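Endolysin B (PDB 3HC7) hydrolyses the ester link between mycolic acids and the arabinogalactan-peptidoglycan of the host cell wall, helping the phage to lyse the cell. Local coordinates at residues 55-58 and 59-63; 198-201 and 202-206. All coordinates share one frame; numbering follows the deposited sequence.

Contact 1. Residues 55-58 and 59-63; sequences KGVA and ELILQ
The backbone N of Leu-60 donates to Gly-56 O at 2.9 Å, the shortest of four successive i to i+4 bonds in this part of helix 50-70. Glu-59 N bonds to Lys-55 O, Ile-61 N to Val-57 O and Leu-62 N to Ala-58 O, all as in a regular alpha helix. The main side-chain pair is Val-57 and Ile-61, one turn apart. They lie side by side and point the same way. The CG1 branch of Val-57 meets the tip of Ile-61, CD1, at 3.6 Å. Ile-61 has CG1 beside its own backbone N (chi1 -72°), which turns this branch back toward the preceding turn. Its CG1 then lies 3.3 Å from Val-57 O, so the isoleucine packs on both the carbonyl and the methyl of the valine. This apolar i to i+4 pair is on the side of the helix facing helix 83-96, while Ala-58 and Leu-62 lie on the exposed side. Val-57 touches Gln-90 of helix 83-96, and Ile-61 touches Val-91 and His-95 there. Leu-60 reaches Val-91 and also Phe-7 of strand 5-9, so the helix packs against both a neighbouring helix and the central parallel sheet.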
loop_
_atom_site.group_PDB
_atom_site.type_symbol
_atom_site.label_atom_id
_atom_site.label_comp_id
_atom_site.label_asym_id
_atom_site.label_seq_id
_atom_site.Cartn_x
_atom_site.Cartn_y
_atom_site.Cartn_z
ATOM N N LYS A 55 -5.668 -11.282 0.251
ATOM C CA LYS A 55 -6.768 -11.356 1.224
ATOM C C LYS A 55 -7.329 -9.976 1.546
ATOM O O LYS A 55 -8.545 -9.794 1.627
ATOM C CB LYS A 55 -6.312 -12.041 2.506
ATOM C CG LYS A 55 -5.899 -13.486 2.294
ATOM C CD LYS A 55 -5.099 -13.997 3.471
ATOM C CE LYS A 55 -4.660 -15.425 3.236
ATOM N NZ LYS A 55 -5.839 -16.328 3.173
ATOM N N GLY A 56 -6.436 -9.005 1.728
ATOM C CA GLY A 56 -6.850 -7.641 2.000
ATOM C C GLY A 56 -7.627 -7.070 0.830
ATOM O O GLY A 56 -8.625 -6.374 1.023
ATOM N N VAL A 57 -7.169 -7.360 -0.388
ATOM C CA VAL A 57 -7.859 -6.893 -1.585
ATOM C C VAL A 57 -9.270 -7.466 -1.645
ATOM O O VAL A 57 -10.229 -6.742 -1.880
ATOM C CB VAL A 57 -7.081 -7.238 -2.883
ATOM C CG1 VAL A 57 -7.998 -7.158 -4.129
ATOM C CG2 VAL A 57 -5.894 -6.306 -3.047
ATOM N N ALA A 58 -9.395 -8.769 -1.439
ATOM C CA ALA A 58 -10.705 -9.407 -1.486
ATOM C C ALA A 58 -11.640 -8.781 -0.454
ATOM O O ALA A 58 -12.804 -8.513 -0.747
ATOM C CB ALA A 58 -10.585 -10.898 -1.270
ATOM N N GLU A 59 -11.135 -8.532 0.747
ATOM C CA GLU A 59 -11.981 -7.957 1.787
ATOM C C GLU A 59 -12.364 -6.506 1.500
ATOM O O GLU A 59 -13.484 -6.084 1.789
ATOM C CB GLU A 59 -11.330 -8.065 3.160
ATOM C CG GLU A 59 -12.196 -7.485 4.283
ATOM C CD GLU A 59 -13.418 -8.338 4.599
ATOM O OE1 GLU A 59 -13.457 -9.518 4.187
ATOM O OE2 GLU A 59 -14.341 -7.831 5.270
ATOM N N LEU A 60 -11.441 -5.739 0.930
ATOM C CA LEU A 60 -11.727 -4.343 0.630
ATOM C C LEU A 60 -12.790 -4.223 -0.466
ATOM O O LEU A 60 -13.659 -3.349 -0.421
ATOM C CB LEU A 60 -10.451 -3.597 0.226
ATOM C CG LEU A 60 -10.715 -2.148 -0.193
ATOM C CD1 LEU A 60 -11.462 -1.408 0.907
ATOM C CD2 LEU A 60 -9.428 -1.436 -0.557
ATOM N N ILE A 61 -12.724 -5.113 -1.447
ATOM C CA ILE A 61 -13.698 -5.108 -2.529
ATOM C C ILE A 61 -15.075 -5.460 -1.969
ATOM O O ILE A 61 -16.060 -4.766 -2.228
ATOM C CB ILE A 61 -13.315 -6.113 -3.622
ATOM C CG1 ILE A 61 -12.097 -5.613 -4.403
ATOM C CG2 ILE A 61 -14.492 -6.342 -4.567
ATOM C CD1 ILE A 61 -11.427 -6.697 -5.239
ATOM N N LEU A 62 -15.120 -6.538 -1.191
ATOM C CA LEU A 62 -16.345 -7.007 -0.554
ATOM C C LEU A 62 -17.027 -5.889 0.237
ATOM O O LEU A 62 -18.209 -5.612 0.041
ATOM C CB LEU A 62 -16.028 -8.195 0.366
ATOM C CG LEU A 62 -17.161 -9.081 0.902
ATOM C CD1 LEU A 62 -16.627 -10.148 1.845
ATOM C CD2 LEU A 62 -18.218 -8.264 1.608
ATOM N N GLN A 63 -16.273 -5.254 1.126
ATOM C CA GLN A 63 -16.807 -4.226 2.005
ATOM C C GLN A 63 -17.313 -3.011 1.239
ATOM O O GLN A 63 -18.356 -2.454 1.571
ATOM C CB GLN A 63 -15.749 -3.799 3.024
ATOM C CG GLN A 63 -15.482 -4.835 4.101
ATOM C CD GLN A 63 -16.680 -5.017 5.021
ATOM O OE1 GLN A 63 -16.826 -6.049 5.680
ATOM N NE2 GLN A 63 -17.545 -4.009 5.066
#

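Contact 2. Residues 198-201 and 202-206; sequences DSVV and AQLIE
With chi1 at 65°, Ser-199 tucks its OG in over its own backbone, close to both N and C, and this turns the hydroxyl toward the first turn of helix 200-207. There OG accepts from Ala-202 N at 3.1 Å in a fairly straight bond. Ser-199 is therefore the N-cap. Its OG is also hydrogen-bonded to Gly-196 O, and it lies 3.4 Å from the CB of Ala-202. The backbone joins in as Gln-203 N donates to Ser-199 O.

Gln-203 adds a second grip on the helix start. Its CG lies beside its own backbone N (chi1 -65°), and the chain runs extended from there. CG passes 3.2 Å from Ser-199 O. The amide end carries on to Asp-198, where NE2 donates to the backbone O at 3.0 Å. This bond is bent, at 134°. The nitrogen sits well above the carbonyl plane and does not approach along a lone pair.

Two apolar i to i+4 pairs begin right after the cap. Val-200 and Leu-204 lie side by side, with CG1 of the valine 3.9 Å from CD1 of the leucine. Val-201 and Ile-205 cross at a slant, and Val-201 CG1 stands 4.2 Å from Ile-205 CD1. Val-200 and Leu-204 are buried against helices 179-189 and 212-230, through Ile-186 and Ala-219 for the valine and Ile-183 and Ile-216 for the leucine.

The chemistry is that of a serine-capped helix start. The hydroxyl takes up an N-H of the first turn that has no earlier helical carbonyl to bond, while the glutamine amide ties the helix back to the peptide carbonyl just before the cap.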
loop_
_atom_site.group_PDB
_atom_site.type_symbol
_atom_site.label_atom_id
_atom_site.label_comp_id
_atom_site.label_asym_id
_atom_site.label_seq_id
_atom_site.Cartn_x
_atom_site.Cartn_y
_atom_site.Cartn_z
ATOM N N ASP A 198 5.643 -19.392 -8.164
ATOM C CA ASP A 198 5.809 -18.044 -7.641
ATOM C C ASP A 198 6.678 -17.975 -6.385
ATOM O O ASP A 198 6.702 -16.947 -5.717
ATOM C CB ASP A 198 4.453 -17.403 -7.365
ATOM C CG ASP A 198 3.588 -17.320 -8.614
ATOM O OD1 ASP A 198 4.114 -16.944 -9.681
ATOM O OD2 ASP A 198 2.384 -17.635 -8.521
ATOM N N SER A 199 7.400 -19.049 -6.062
ATOM C CA SER A 199 8.278 -18.997 -4.882
ATOM C C SER A 199 9.481 -18.072 -5.078
ATOM O O SER A 199 9.852 -17.731 -6.216
ATOM C CB SER A 199 8.748 -20.392 -4.469
ATOM O OG SER A 199 9.562 -20.970 -5.470
ATOM N N VAL A 200 10.098 -17.665 -3.970
ATOM C CA VAL A 200 11.339 -16.904 -4.054
ATOM C C VAL A 200 12.344 -17.670 -4.910
ATOM O O VAL A 200 12.975 -17.090 -5.798
ATOM C CB VAL A 200 11.934 -16.612 -2.666
ATOM C CG1 VAL A 200 13.363 -16.048 -2.792
ATOM C CG2 VAL A 200 11.028 -15.649 -1.896
ATOM N N VAL A 201 12.481 -18.970 -4.654
ATOM C CA VAL A 201 13.495 -19.769 -5.347
ATOM C C VAL A 201 13.223 -19.892 -6.854
ATOM O O VAL A 201 14.146 -19.818 -7.668
ATOM C CB VAL A 201 13.676 -21.167 -4.716
ATOM C CG1 VAL A 201 14.467 -22.082 -5.644
ATOM C CG2 VAL A 201 14.367 -21.064 -3.361
ATOM N N ALA A 202 11.959 -20.069 -7.226
ATOM C CA ALA A 202 11.591 -20.124 -8.645
ATOM C C ALA A 202 11.931 -18.799 -9.321
ATOM O O ALA A 202 12.512 -18.766 -10.406
ATOM C CB ALA A 202 10.117 -20.421 -8.797
ATOM N N GLN A 203 11.563 -17.706 -8.664
ATOM C CA GLN A 203 11.852 -16.374 -9.168
ATOM C C GLN A 203 13.345 -16.073 -9.254
ATOM O O GLN A 203 13.787 -15.400 -10.191
ATOM C CB GLN A 203 11.122 -15.315 -8.340
ATOM C CG GLN A 203 9.597 -15.410 -8.447
ATOM C CD GLN A 203 8.884 -14.271 -7.734
ATOM O OE1 GLN A 203 8.901 -13.127 -8.188
ATOM N NE2 GLN A 203 8.241 -14.586 -6.617
ATOM N N LEU A 204 14.122 -16.566 -8.287
ATOM C CA LEU A 204 15.563 -16.358 -8.318
ATOM C C LEU A 204 16.163 -17.005 -9.558
ATOM O O LEU A 204 17.063 -16.452 -10.192
ATOM C CB LEU A 204 16.236 -16.900 -7.047
ATOM C CG LEU A 204 16.042 -16.051 -5.784
ATOM C CD1 LEU A 204 16.731 -16.707 -4.580
ATOM C CD2 LEU A 204 16.570 -14.634 -6.018
ATOM N N ILE A 205 15.651 -18.179 -9.904
ATOM C CA ILE A 205 16.150 -18.907 -11.064
ATOM C C ILE A 205 15.867 -18.127 -12.340
ATOM O O ILE A 205 16.743 -17.963 -13.184
ATOM C CB ILE A 205 15.537 -20.316 -11.146
ATOM C CG1 ILE A 205 16.235 -21.232 -10.135
ATOM C CG2 ILE A 205 15.686 -20.888 -12.555
ATOM C CD1 ILE A 205 15.388 -22.410 -9.696
ATOM N N GLU A 206 14.644 -17.635 -12.466
ATOM C CA GLU A 206 14.278 -16.820 -13.615
ATOM C C GLU A 206 15.143 -15.553 -13.684
ATOM O O GLU A 206 15.612 -15.168 -14.766
ATOM C CB GLU A 206 12.791 -16.473 -13.570
ATOM C CG GLU A 206 12.233 -16.006 -14.905
#

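In the fold
From the N terminus, the chain forms strands 5-9 and 35-38 before entering helix 50-70. Contact 1 lies inside that helix and closes no loop. The chain then adds strands 76-81, 110-116 and 157-161 to the parallel sheet, with helix 83-96 after the first of them. It reaches contact 2 after helix 179-189, where a loop turns into helix 200-207. The two contacts are in series, so they neither nest nor cross. The centres of contact 1 and contact 2 are about 27 Å apart. Contact 1 belongs to the alpha/beta-hydrolase core, packed on its sheet. Contact 2 lies farther from the chain centre, in a group of helices, with 179-189 and 212-230 as neighbours. Both lie away from the active-site residues Ser-82, Asp-166 and His-240.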